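Glutathione S-transferase (PDB 4ISD) probably catalyses the conjugation of glutathione to electrophilic substrates, as in related transferases, and binds glutathione in a two-subunit assembly. Local coordinates at residues Lys6-Tyr11 and Val26-Lys31; Val93-Arg98 and Gly161-Trp166; Glu145-Ala150 and Ala174-Arg179. All blocks are in the same frame, centred on the assembly; numbering follows the deposited sequence.

Contact 1: residues Lys6-Tyr11 and Val26-Lys31; sequences KPITLY and VVLKEK
Leu28 lays its two methyls against Ile8 and Leu10, one methyl for each, and so packs helix 19-31 on strand 8-13 in the beta-alpha-beta unit of the thioredoxin-like N-terminal domain. CD2 of Leu28 meets the branch methyl CG2 of Ile8 at 3.8 Å. CD1 of Leu28 faces the fork of Leu10. In each pair the side chains run past one another in opposite directions, the leucine coming from the helix and Ile8 and Leu10 from the strand, so that the touching is flank against flank between methyl groups. The surface is entirely apolar, and all three residues are buried.

Torsions explain how one leucine serves two partners. Leu28 carries CG anti to its carbonyl carbon (chi1 -69°), which sends the fork out from the helix toward the strand. On the strand, Ile8 has CG2 rather than the longer CG1 branch opposite the backbone N, and that methyl becomes the point of contact. Ile8 and Leu10 are two residues apart and present their side chains on the same face of the strand, while Thr9 between them points its CB away.

The next shell places the strand in the sheet. Parallel pairing of Ile8 with Glu36, and of Leu10 with Glu36 and Arg38, and antiparallel pairing of Thr9 with Gln65 hold it between two neighbours, while Phe35 packs against Leu28 and Leu64 against Ile8. Beyond the apolar layer, salt bridges from Glu30 to Arg201 and from Lys31 to Asp82 hold this part of the helix to those two residues. Back at the fork of Leu10, Leu28 CD1 stands equally far from both methyls, 4.1 Å from Leu10 CD1 and from Leu10 CD2.

Contact 2: residues Val93-Arg98 and Gly161-Trp166; sequences VLPADR and GVFGDW
Trp166 swings its indole opposite its own backbone N (chi1 174°), and Val93 places CG1 anti to its carbonyl carbon (chi1 -60°); together these rotations set the benzo part of the indole beside the valine. The two side chains lie next to each other and point the same way. Trp166 CZ3 is 4.0 Å from Val93 CG1 and equally far from Val93 CA, with Trp166 CH2 at 4.1 Å from the same methyl, so the indole borders the valine backbone as well as its branch. A looser second touch follows along the loops, where Pro95 CG comes within 4.4 Å of Phe163 CD2.

Phe163 is carried on a turn of the second loop. Gly161 N donates to Gly164 O at 2.7 Å, and a weak bond returns from Gly164 N to Gly161 O; the two backbone bonds close the turn with Val162 and Phe163 between the glycines. Val162 CG2 covers part of one face of the Phe163 ring, near its rim.

Both loops lead into helices of the transferase C-terminal domain: Asp97 is the N-cap of helix 98-113, and Asp170, in helix 168-177, accepts from Val162 N. Phe163 rests on helix 98-113, Val93 and Trp166 on helix 19-31, with Arg201 in a cation-pi contact with the indole; the apolar pairs thus lie where helices of both domains converge.

Contact 3: residues Glu145-Ala150 and Ala174-Arg179; sequences EKLLSA and ALMLNR
Met176 O accepts the backbone N-H of Arg179 at 3.0 Å, and the same carbonyl oxygen has the methyl CD2 of Leu147 at 3.8 Å. The bond from Arg179 spans three residues, as does the one from Asn178 N to Leu175 O at 3.2 Å, with 178-179 in a 3-10 segment. Leu147 packs against the backbone here, and it carries the contact for 145-150.

Its reach comes from a CG set opposite the backbone N (chi1 -174°), with the fork directed into the neighbouring helix. Each branch serves different partners. Leu147 CD1 meets Leu177 CD2 at 3.7 Å and Met176 CG at 4.2 Å, while Leu147 CG lies 3.9 Å from the same Leu177 methyl. The two leucines pass at a slant to each other, and the rotation of Leu177 (chi1 -68°) turns its tip toward its partner.

Here helix 139-154 is joined to helix 168-177 within the all-helical C-terminal domain of the glutathione transferase fold. A disulfide between Cys144 and Cys183 links the same region covalently; Cys144 immediately precedes 145-150 and Cys183 follows 174-179 by four residues. Phe115 and Leu180 add to the packing around Leu147, and Tyr194 to that of Leu177.

At the margin, Arg179 offers its CB, 4.5 Å from Leu147 CD2, and then leads the rest of its chain away from helix 139-154. Its side chain lies about 8 Å from a bound glutathione.

How the contacts relate
Contact 1 is fully buried in the thioredoxin-like domain and couples a strand to a helix; contacts 2 and 3 are partly buried, the former joining two loops, the latter two helices of the C-terminal domain. Contacts 1 and 2 touch, since Val27 packs on Val93 and Val26 and Glu30 on Trp166, so helix 19-31 serves both. Contacts 2 and 3 are interleaved along the chain, and their later segments lie just before and along helix 168-177. Contact 3 is about 7 Å from contact 1 at the nearest atoms and lies across the chain's centre. Aliphatic methyls make contact 1, contact 3 adds a methionine CG and a backbone carbonyl, and aromatic rings enter contact 2.

Contact 1: residues Lys6-Tyr11 and Val26-Lys31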
ATOM      1  N   LYS A   6      -8.286  12.501 -21.381  1.00 74.40           N
ATOM      2  CA  LYS A   6      -7.735  11.256 -21.902  1.00 70.88           C
ATOM      3  C   LYS A   6      -8.721  10.131 -21.612  1.00 68.24           C
ATOM      4  O   LYS A   6      -9.386  10.133 -20.571  1.00 61.80           O
ATOM      5  CB  LYS A   6      -6.385  10.933 -21.249  1.00 66.63           C
ATOM      6  CG  LYS A   6      -5.395  12.087 -21.185  1.00 70.27           C
ATOM      7  CD  LYS A   6      -4.960  12.518 -22.572  1.00 79.91           C
ATOM      8  CE  LYS A   6      -3.964  13.660 -22.524  1.00 83.14           C
ATOM      9  NZ  LYS A   6      -3.643  14.123 -23.898  1.00 89.69           N
ATOM     10  N   PRO A   7      -8.834   9.173 -22.545  1.00 68.50           N
ATOM     11  CA  PRO A   7      -9.678   7.989 -22.347  1.00 66.88           C
ATOM     12  C   PRO A   7      -9.252   7.194 -21.120  1.00 61.52           C
ATOM     13  O   PRO A   7      -8.065   7.136 -20.811  1.00 66.90           O
ATOM     14  CB  PRO A   7      -9.444   7.172 -23.621  1.00 69.69           C
ATOM     15  CG  PRO A   7      -8.220   7.770 -24.257  1.00 72.09           C
ATOM     16  CD  PRO A   7      -8.243   9.206 -23.889  1.00 68.59           C
ATOM     17  N   ILE A   8     -10.214   6.607 -20.418  1.00 54.96           N
ATOM     18  CA  ILE A   8      -9.930   5.869 -19.193  1.00 48.89           C
ATOM     19  C   ILE A   8     -10.682   4.536 -19.205  1.00 56.57           C
ATOM     20  O   ILE A   8     -11.855   4.478 -19.571  1.00 58.22           O
ATOM     21  CB  ILE A   8     -10.287   6.706 -17.930  1.00 59.12           C
ATOM     22  CG1 ILE A   8      -9.414   7.967 -17.850  1.00 60.36           C
ATOM     23  CG2 ILE A   8     -10.138   5.882 -16.660  1.00 40.94           C
ATOM     24  CD1 ILE A   8      -9.754   8.910 -16.693  1.00 56.39           C
ATOM     25  N   THR A   9      -9.990   3.460 -18.838  1.00 59.19           N
ATOM     26  CA  THR A   9     -10.619   2.148 -18.741  1.00 59.12           C
ATOM     27  C   THR A   9     -10.330   1.542 -17.379  1.00 55.10           C
ATOM     28  O   THR A   9      -9.254   1.741 -16.812  1.00 55.09           O
ATOM     29  CB  THR A   9     -10.118   1.179 -19.831  1.00 62.48           C
ATOM     30  OG1 THR A   9     -10.363   1.737 -21.130  1.00 70.48           O
ATOM     31  CG2 THR A   9     -10.838  -0.157 -19.723  1.00 58.69           C
ATOM     32  N   LEU A  10     -11.296   0.812 -16.842  1.00 54.30           N
ATOM     33  CA  LEU A  10     -11.108   0.157 -15.555  1.00 48.35           C
ATOM     34  C   LEU A  10     -11.380  -1.338 -15.702  1.00 48.93           C
ATOM     35  O   LEU A  10     -12.400  -1.750 -16.266  1.00 53.60           O
ATOM     36  CB  LEU A  10     -12.001   0.806 -14.488  1.00 41.93           C
ATOM     37  CG  LEU A  10     -11.854   0.370 -13.031  1.00 46.74           C
ATOM     38  CD1 LEU A  10     -10.610   0.966 -12.402  1.00 45.81           C
ATOM     39  CD2 LEU A  10     -13.098   0.747 -12.227  1.00 49.84           C
ATOM     40  N   TYR A  11     -10.428  -2.135 -15.231  1.00 43.42           N
ATOM     41  CA  TYR A  11     -10.514  -3.590 -15.246  1.00 43.63           C
ATOM     42  C   TYR A  11     -10.945  -4.019 -13.855  1.00 41.57           C
ATOM     43  O   TYR A  11     -10.326  -3.637 -12.855  1.00 41.83           O
ATOM     44  CB  TYR A  11      -9.146  -4.224 -15.619  1.00 47.83           C
ATOM     45  CG  TYR A  11      -8.736  -3.944 -17.054  1.00 48.62           C
ATOM     46  CD1 TYR A  11      -8.127  -2.734 -17.401  1.00 50.65           C
ATOM     47  CD2 TYR A  11      -8.989  -4.868 -18.067  1.00 47.46           C
ATOM     48  CE1 TYR A  11      -7.782  -2.449 -18.714  1.00 55.23           C
ATOM     49  CE2 TYR A  11      -8.643  -4.595 -19.384  1.00 56.14           C
ATOM     50  CZ  TYR A  11      -8.036  -3.382 -19.704  1.00 62.45           C
ATOM     51  OH  TYR A  11      -7.688  -3.092 -21.014  1.00 67.58           O
ATOM     52  N   VAL A  26     -14.705   4.094  -7.144  1.00 44.15           N
ATOM     53  CA  VAL A  26     -15.244   5.207  -6.357  1.00 44.50           C
ATOM     54  C   VAL A  26     -14.423   6.470  -6.574  1.00 45.26           C
ATOM     55  O   VAL A  26     -14.974   7.572  -6.627  1.00 45.77           O
ATOM     56  CB  VAL A  26     -15.399   4.867  -4.849  1.00 35.63           C
ATOM     57  CG1 VAL A  26     -15.528   6.134  -4.015  1.00 29.21           C
ATOM     58  CG2 VAL A  26     -16.603   3.939  -4.633  1.00 35.73           C
ATOM     59  N   VAL A  27     -13.111   6.308  -6.748  1.00 48.49           N
ATOM     60  CA  VAL A  27     -12.248   7.465  -6.989  1.00 43.58           C
ATOM     61  C   VAL A  27     -12.642   8.185  -8.277  1.00 43.49           C
ATOM     62  O   VAL A  27     -12.830   9.410  -8.286  1.00 46.75           O
ATOM     63  CB  VAL A  27     -10.763   7.071  -7.014  1.00 40.59           C
ATOM     64  CG1 VAL A  27      -9.894   8.268  -7.348  1.00 39.28           C
ATOM     65  CG2 VAL A  27     -10.365   6.506  -5.677  1.00 41.43           C
ATOM     66  N   LEU A  28     -12.782   7.416  -9.352  1.00 42.36           N
ATOM     67  CA  LEU A  28     -13.150   7.964 -10.655  1.00 48.49           C
ATOM     68  C   LEU A  28     -14.477   8.693 -10.557  1.00 56.45           C
ATOM     69  O   LEU A  28     -14.620   9.823 -11.035  1.00 61.51           O
ATOM     70  CB  LEU A  28     -13.248   6.847 -11.701  1.00 47.95           C
ATOM     71  CG  LEU A  28     -11.933   6.178 -12.121  1.00 47.00           C
ATOM     72  CD1 LEU A  28     -12.168   4.767 -12.647  1.00 47.74           C
ATOM     73  CD2 LEU A  28     -11.219   7.025 -13.178  1.00 47.43           C
ATOM     74  N   LYS A  29     -15.444   8.050  -9.914  1.00 51.79           N
ATOM     75  CA  LYS A  29     -16.769   8.621  -9.827  1.00 48.05           C
ATOM     76  C   LYS A  29     -16.801   9.895  -8.996  1.00 49.03           C
ATOM     77  O   LYS A  29     -17.450  10.856  -9.380  1.00 51.74           O
ATOM     78  CB  LYS A  29     -17.766   7.585  -9.330  1.00 50.88           C
ATOM     79  CG  LYS A  29     -18.408   6.808 -10.459  1.00 56.40           C
ATOM     80  CD  LYS A  29     -19.450   7.669 -11.151  1.00 66.87           C
ATOM     81  CE  LYS A  29     -20.138   6.919 -12.280  1.00 73.23           C
ATOM     82  NZ  LYS A  29     -19.162   6.448 -13.297  1.00 74.12           N
ATOM     83  N   GLU A  30     -16.082   9.925  -7.880  1.00 53.10           N
ATOM     84  CA  GLU A  30     -16.037  11.133  -7.049  1.00 53.91           C
ATOM     85  C   GLU A  30     -15.554  12.350  -7.835  1.00 55.87           C
ATOM     86  O   GLU A  30     -16.048  13.463  -7.629  1.00 53.98           O
ATOM     87  CB  GLU A  30     -15.110  10.931  -5.853  1.00 52.39           C
ATOM     88  CG  GLU A  30     -15.604   9.911  -4.864  1.00 53.44           C
ATOM     89  CD  GLU A  30     -16.825  10.370  -4.103  1.00 49.54           C
ATOM     90  OE1 GLU A  30     -17.022  11.604  -3.965  1.00 43.78           O
ATOM     91  OE2 GLU A  30     -17.581   9.492  -3.637  1.00 47.19           O
ATOM     92  N   LYS A  31     -14.586  12.121  -8.727  1.00 52.71           N
ATOM     93  CA  LYS A  31     -13.941  13.189  -9.478  1.00 47.58           C
ATOM     94  C   LYS A  31     -14.728  13.591 -10.713  1.00 53.22           C
ATOM     95  O   LYS A  31     -14.395  14.601 -11.357  1.00 54.12           O
ATOM     96  CB  LYS A  31     -12.543  12.763  -9.915  1.00 45.00           C
ATOM     97  CG  LYS A  31     -11.612  12.362  -8.787  1.00 36.44           C
ATOM     98  CD  LYS A  31     -10.192  12.306  -9.305  1.00 34.02           C
ATOM     99  CE  LYS A  31      -9.245  13.136  -8.466  1.00 33.84           C
ATOM    100  NZ  LYS A  31      -8.634  12.358  -7.354  1.00 51.57           N
TER

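Contact 2: residues Val93-Arg98 and Gly161-Trp166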
ATOM      1  N   VAL A  93      -9.586  12.916  -3.513  1.00 43.73           N
ATOM      2  CA  VAL A  93      -9.926  11.703  -2.787  1.00 37.27           C
ATOM      3  C   VAL A  93      -8.968  11.472  -1.624  1.00 36.06           C
ATOM      4  O   VAL A  93      -9.161  10.542  -0.823  1.00 29.05           O
ATOM      5  CB  VAL A  93      -9.922  10.494  -3.713  1.00 36.87           C
ATOM      6  CG1 VAL A  93     -10.954  10.702  -4.830  1.00 32.45           C
ATOM      7  CG2 VAL A  93      -8.507  10.248  -4.267  1.00 28.14           C
ATOM      8  N   LEU A  94      -7.936  12.316  -1.539  1.00 38.66           N
ATOM      9  CA  LEU A  94      -6.998  12.294  -0.416  1.00 40.73           C
ATOM     10  C   LEU A  94      -7.011  13.619   0.345  1.00 40.92           C
ATOM     11  O   LEU A  94      -7.123  14.685  -0.263  1.00 43.35           O
ATOM     12  CB  LEU A  94      -5.576  12.008  -0.907  1.00 48.35           C
ATOM     13  CG  LEU A  94      -5.125  10.583  -1.244  1.00 43.15           C
ATOM     14  CD1 LEU A  94      -3.599  10.557  -1.447  1.00 37.47           C
ATOM     15  CD2 LEU A  94      -5.571   9.560  -0.170  1.00 29.52           C
ATOM     16  N   PRO A  95      -6.890  13.557   1.680  1.00 40.82           N
ATOM     17  CA  PRO A  95      -6.853  14.759   2.528  1.00 38.16           C
ATOM     18  C   PRO A  95      -5.755  15.751   2.135  1.00 44.53           C
ATOM     19  O   PRO A  95      -4.668  15.353   1.718  1.00 55.28           O
ATOM     20  CB  PRO A  95      -6.587  14.198   3.935  1.00 34.65           C
ATOM     21  CG  PRO A  95      -7.124  12.808   3.892  1.00 36.94           C
ATOM     22  CD  PRO A  95      -6.879  12.315   2.476  1.00 39.18           C
ATOM     23  N   ALA A  96      -6.069  17.038   2.268  1.00 47.98           N
ATOM     24  CA  ALA A  96      -5.179  18.144   1.920  1.00 46.17           C
ATOM     25  C   ALA A  96      -4.105  18.336   2.979  1.00 50.92           C
ATOM     26  O   ALA A  96      -2.990  18.747   2.676  1.00 53.13           O
ATOM     27  CB  ALA A  96      -5.987  19.445   1.780  1.00 38.44           C
ATOM     28  N   ASP A  97      -4.466  18.067   4.229  1.00 50.89           N
ATOM     29  CA  ASP A  97      -3.546  18.235   5.340  1.00 53.70           C
ATOM     30  C   ASP A  97      -2.460  17.158   5.298  1.00 57.73           C
ATOM     31  O   ASP A  97      -2.749  15.962   5.243  1.00 58.74           O
ATOM     32  CB  ASP A  97      -4.306  18.207   6.665  1.00 55.20           C
ATOM     33  CG  ASP A  97      -3.393  18.304   7.862  1.00 62.79           C
ATOM     34  OD1 ASP A  97      -2.905  19.423   8.146  1.00 68.24           O
ATOM     35  OD2 ASP A  97      -3.179  17.263   8.528  1.00 63.85           O
ATOM     36  N   ARG A  98      -1.206  17.594   5.328  1.00 65.08           N
ATOM     37  CA  ARG A  98      -0.074  16.687   5.183  1.00 64.15           C
ATOM     38  C   ARG A  98      -0.088  15.535   6.184  1.00 58.37           C
ATOM     39  O   ARG A  98       0.013  14.370   5.781  1.00 54.41           O
ATOM     40  CB  ARG A  98       1.236  17.463   5.270  1.00 64.98           C
ATOM     41  CG  ARG A  98       2.466  16.609   5.331  1.00 62.88           C
ATOM     42  CD  ARG A  98       3.643  17.444   5.809  1.00 63.29           C
ATOM     43  NE  ARG A  98       4.153  18.343   4.780  1.00 61.59           N
ATOM     44  CZ  ARG A  98       5.045  19.300   5.014  1.00 66.27           C
ATOM     45  NH1 ARG A  98       5.493  19.498   6.247  1.00 68.86           N
ATOM     46  NH2 ARG A  98       5.480  20.073   4.026  1.00 66.20           N
ATOM     47  N   GLY A 161     -16.399  11.390   7.859  1.00 44.97           N
ATOM     48  CA  GLY A 161     -15.368  10.393   7.612  1.00 37.14           C
ATOM     49  C   GLY A 161     -14.504  10.278   8.858  1.00 41.62           C
ATOM     50  O   GLY A 161     -14.709  11.022   9.823  1.00 54.31           O
ATOM     51  N   VAL A 162     -13.556   9.346   8.854  1.00 31.96           N
ATOM     52  CA  VAL A 162     -12.639   9.189   9.984  1.00 42.84           C
ATOM     53  C   VAL A 162     -11.798  10.452  10.205  1.00 47.25           C
ATOM     54  O   VAL A 162     -11.354  10.734  11.323  1.00 55.32           O
ATOM     55  CB  VAL A 162     -11.683   7.944   9.827  1.00 44.35           C
ATOM     56  CG1 VAL A 162     -12.453   6.629   9.963  1.00 40.54           C
ATOM     57  CG2 VAL A 162     -10.933   7.989   8.512  1.00 38.16           C
ATOM     58  N   PHE A 163     -11.574  11.214   9.143  1.00 38.94           N
ATOM     59  CA  PHE A 163     -10.772  12.420   9.280  1.00 47.44           C
ATOM     60  C   PHE A 163     -11.626  13.696   9.198  1.00 53.46           C
ATOM     61  O   PHE A 163     -11.121  14.808   9.335  1.00 61.33           O
ATOM     62  CB  PHE A 163      -9.622  12.424   8.257  1.00 45.27           C
ATOM     63  CG  PHE A 163      -8.766  11.188   8.312  1.00 45.46           C
ATOM     64  CD1 PHE A 163      -8.058  10.870   9.468  1.00 44.93           C
ATOM     65  CD2 PHE A 163      -8.671  10.338   7.215  1.00 43.59           C
ATOM     66  CE1 PHE A 163      -7.274   9.726   9.535  1.00 40.31           C
ATOM     67  CE2 PHE A 163      -7.881   9.180   7.274  1.00 36.25           C
ATOM     68  CZ  PHE A 163      -7.185   8.881   8.433  1.00 36.37           C
ATOM     69  N   GLY A 164     -12.929  13.524   9.006  1.00 54.77           N
ATOM     70  CA  GLY A 164     -13.837  14.645   8.839  1.00 50.35           C
ATOM     71  C   GLY A 164     -14.423  14.572   7.446  1.00 42.83           C
ATOM     72  O   GLY A 164     -15.314  13.758   7.189  1.00 36.48           O
ATOM     73  N   ASP A 165     -13.904  15.393   6.534  1.00 41.36           N
ATOM     74  CA  ASP A 165     -14.281  15.280   5.128  1.00 40.61           C
ATOM     75  C   ASP A 165     -13.998  13.874   4.607  1.00 44.60           C
ATOM     76  O   ASP A 165     -13.020  13.218   5.017  1.00 48.58           O
ATOM     77  CB  ASP A 165     -13.546  16.318   4.275  1.00 42.58           C
ATOM     78  CG  ASP A 165     -14.096  17.726   4.459  1.00 57.79           C
ATOM     79  OD1 ASP A 165     -15.300  17.877   4.777  1.00 68.83           O
ATOM     80  OD2 ASP A 165     -13.323  18.683   4.281  1.00 61.85           O
ATOM     81  N   TRP A 166     -14.865  13.399   3.722  1.00 44.44           N
ATOM     82  CA  TRP A 166     -14.677  12.091   3.114  1.00 41.67           C
ATOM     83  C   TRP A 166     -13.334  12.013   2.395  1.00 48.31           C
ATOM     84  O   TRP A 166     -12.887  12.988   1.789  1.00 43.14           O
ATOM     85  CB  TRP A 166     -15.801  11.795   2.127  1.00 31.51           C
ATOM     86  CG  TRP A 166     -15.605  10.520   1.363  1.00 33.38           C
ATOM     87  CD1 TRP A 166     -16.042   9.276   1.716  1.00 38.59           C
ATOM     88  CD2 TRP A 166     -14.933  10.362   0.108  1.00 38.37           C
ATOM     89  NE1 TRP A 166     -15.679   8.347   0.759  1.00 37.08           N
ATOM     90  CE2 TRP A 166     -14.998   8.994  -0.233  1.00 38.20           C
ATOM     91  CE3 TRP A 166     -14.277  11.246  -0.751  1.00 44.94           C
ATOM     92  CZ2 TRP A 166     -14.440   8.496  -1.397  1.00 40.47           C
ATOM     93  CZ3 TRP A 166     -13.718  10.745  -1.904  1.00 47.09           C
ATOM     94  CH2 TRP A 166     -13.797   9.383  -2.214  1.00 47.94           C
TER

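Contact 3: residues Glu145-Ala150 and Ala174-Arg179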
ATOM      1  N   GLU A 145     -10.052  -8.048  16.958  1.00 57.40           N
ATOM      2  CA  GLU A 145      -9.846  -7.116  18.055  1.00 59.30           C
ATOM      3  C   GLU A 145      -9.224  -5.822  17.546  1.00 62.74           C
ATOM      4  O   GLU A 145      -9.670  -4.715  17.881  1.00 58.46           O
ATOM      5  CB  GLU A 145      -8.962  -7.771  19.105  1.00 64.50           C
ATOM      6  CG  GLU A 145      -8.548  -6.885  20.247  1.00 76.40           C
ATOM      7  CD  GLU A 145      -7.882  -7.686  21.353  1.00 99.00           C
ATOM      8  OE1 GLU A 145      -7.474  -8.842  21.092  1.00102.69           O
ATOM      9  OE2 GLU A 145      -7.775  -7.171  22.487  1.00110.15           O
ATOM     10  N   LYS A 146      -8.202  -5.967  16.710  1.00 67.19           N
ATOM     11  CA  LYS A 146      -7.504  -4.815  16.167  1.00 60.30           C
ATOM     12  C   LYS A 146      -8.457  -3.993  15.312  1.00 50.48           C
ATOM     13  O   LYS A 146      -8.443  -2.760  15.365  1.00 50.30           O
ATOM     14  CB  LYS A 146      -6.286  -5.260  15.362  1.00 60.68           C
ATOM     15  N   LEU A 147      -9.305  -4.674  14.545  1.00 45.20           N
ATOM     16  CA  LEU A 147     -10.279  -3.983  13.699  1.00 45.45           C
ATOM     17  C   LEU A 147     -11.271  -3.173  14.536  1.00 48.78           C
ATOM     18  O   LEU A 147     -11.501  -1.996  14.281  1.00 38.58           O
ATOM     19  CB  LEU A 147     -11.043  -4.967  12.811  1.00 43.72           C
ATOM     20  CG  LEU A 147     -11.953  -4.231  11.829  1.00 42.26           C
ATOM     21  CD1 LEU A 147     -11.124  -3.219  11.055  1.00 38.20           C
ATOM     22  CD2 LEU A 147     -12.692  -5.182  10.884  1.00 38.53           C
ATOM     23  N   LEU A 148     -11.844  -3.801  15.556  1.00 52.79           N
ATOM     24  CA  LEU A 148     -12.849  -3.120  16.363  1.00 53.30           C
ATOM     25  C   LEU A 148     -12.253  -1.943  17.117  1.00 55.94           C
ATOM     26  O   LEU A 148     -12.876  -0.895  17.236  1.00 58.93           O
ATOM     27  CB  LEU A 148     -13.513  -4.090  17.328  1.00 53.24           C
ATOM     28  CG  LEU A 148     -14.688  -3.509  18.097  1.00 55.02           C
ATOM     29  CD1 LEU A 148     -15.787  -3.129  17.136  1.00 55.79           C
ATOM     30  CD2 LEU A 148     -15.177  -4.522  19.100  1.00 55.02           C
ATOM     31  N   SER A 149     -11.033  -2.117  17.610  1.00 58.47           N
ATOM     32  CA  SER A 149     -10.359  -1.063  18.356  1.00 55.32           C
ATOM     33  C   SER A 149     -10.041   0.132  17.471  1.00 55.43           C
ATOM     34  O   SER A 149     -10.166   1.275  17.906  1.00 59.53           O
ATOM     35  CB  SER A 149      -9.077  -1.588  18.993  1.00 57.51           C
ATOM     36  OG  SER A 149      -8.428  -0.556  19.717  1.00 63.46           O
ATOM     37  N   ALA A 150      -9.635  -0.132  16.230  1.00 50.62           N
ATOM     38  CA  ALA A 150      -9.392   0.949  15.281  1.00 50.05           C
ATOM     39  C   ALA A 150     -10.693   1.699  15.006  1.00 56.30           C
ATOM     40  O   ALA A 150     -10.721   2.931  14.999  1.00 59.10           O
ATOM     41  CB  ALA A 150      -8.811   0.410  13.987  1.00 45.50           C
ATOM     42  N   ALA A 174     -14.889   1.303   5.435  1.00 37.61           N
ATOM     43  CA  ALA A 174     -16.273   0.870   5.560  1.00 37.43           C
ATOM     44  C   ALA A 174     -16.449  -0.529   5.002  1.00 42.27           C
ATOM     45  O   ALA A 174     -17.087  -1.378   5.641  1.00 44.05           O
ATOM     46  CB  ALA A 174     -17.201   1.839   4.873  1.00 41.57           C
ATOM     47  N   LEU A 175     -15.872  -0.779   3.827  1.00 42.59           N
ATOM     48  CA  LEU A 175     -15.867  -2.140   3.274  1.00 42.78           C
ATOM     49  C   LEU A 175     -15.264  -3.138   4.250  1.00 37.47           C
ATOM     50  O   LEU A 175     -15.869  -4.173   4.527  1.00 42.53           O
ATOM     51  CB  LEU A 175     -15.141  -2.209   1.930  1.00 42.00           C
ATOM     52  CG  LEU A 175     -15.766  -1.243   0.924  1.00 50.60           C
ATOM     53  CD1 LEU A 175     -15.209  -1.417  -0.487  1.00 56.87           C
ATOM     54  CD2 LEU A 175     -17.273  -1.396   0.949  1.00 48.03           C
ATOM     55  N   MET A 176     -14.087  -2.812   4.790  1.00 30.87           N
ATOM     56  CA  MET A 176     -13.387  -3.729   5.700  1.00 30.44           C
ATOM     57  C   MET A 176     -14.188  -3.956   6.967  1.00 39.02           C
ATOM     58  O   MET A 176     -14.273  -5.088   7.444  1.00 39.15           O
ATOM     59  CB  MET A 176     -11.989  -3.208   6.043  1.00 27.61           C
ATOM     60  CG  MET A 176     -11.149  -4.121   6.949  1.00 38.23           C
ATOM     61  SD  MET A 176     -10.596  -5.716   6.253  1.00 55.45           S
ATOM     62  CE  MET A 176     -10.348  -5.308   4.530  1.00 82.37           C
ATOM     63  N   LEU A 177     -14.806  -2.893   7.497  1.00 38.24           N
ATOM     64  CA  LEU A 177     -15.588  -3.018   8.730  1.00 45.58           C
ATOM     65  C   LEU A 177     -16.745  -4.012   8.629  1.00 49.86           C
ATOM     66  O   LEU A 177     -17.291  -4.422   9.644  1.00 47.72           O
ATOM     67  CB  LEU A 177     -16.093  -1.660   9.232  1.00 43.13           C
ATOM     68  CG  LEU A 177     -15.003  -0.713   9.746  1.00 40.32           C
ATOM     69  CD1 LEU A 177     -15.573   0.677   9.990  1.00 29.58           C
ATOM     70  CD2 LEU A 177     -14.323  -1.268  11.002  1.00 34.91           C
ATOM     71  N   ASN A 178     -17.104  -4.424   7.416  1.00 55.77           N
ATOM     72  CA  ASN A 178     -18.182  -5.396   7.260  1.00 63.92           C
ATOM     73  C   ASN A 178     -17.786  -6.800   7.716  1.00 69.40           C
ATOM     74  O   ASN A 178     -18.617  -7.708   7.748  1.00 72.85           O
ATOM     75  CB  ASN A 178     -18.731  -5.399   5.827  1.00 70.55           C
ATOM     76  CG  ASN A 178     -19.746  -4.277   5.588  1.00 78.20           C
ATOM     77  OD1 ASN A 178     -19.429  -3.231   4.999  1.00 71.95           O
ATOM     78  ND2 ASN A 178     -20.975  -4.490   6.059  1.00 83.51           N
ATOM     79  N   ARG A 179     -16.516  -6.966   8.083  1.00 66.03           N
ATOM     80  CA  ARG A 179     -16.010  -8.248   8.564  1.00 66.94           C
ATOM     81  C   ARG A 179     -16.275  -8.402  10.050  1.00 62.50           C
ATOM     82  O   ARG A 179     -16.065  -9.481  10.622  1.00 60.47           O
ATOM     83  CB  ARG A 179     -14.508  -8.368   8.319  1.00 70.67           C
ATOM     84  CG  ARG A 179     -14.096  -8.283   6.869  1.00 76.83           C
ATOM     85  CD  ARG A 179     -14.521  -9.505   6.087  1.00 88.08           C
ATOM     86  NE  ARG A 179     -13.869  -9.519   4.782  1.00 99.30           N
ATOM     87  CZ  ARG A 179     -13.794 -10.585   3.993  1.00109.39           C
ATOM     88  NH1 ARG A 179     -13.173 -10.505   2.821  1.00109.27           N
ATOM     89  NH2 ARG A 179     -14.334 -11.732   4.382  1.00115.58           N
TER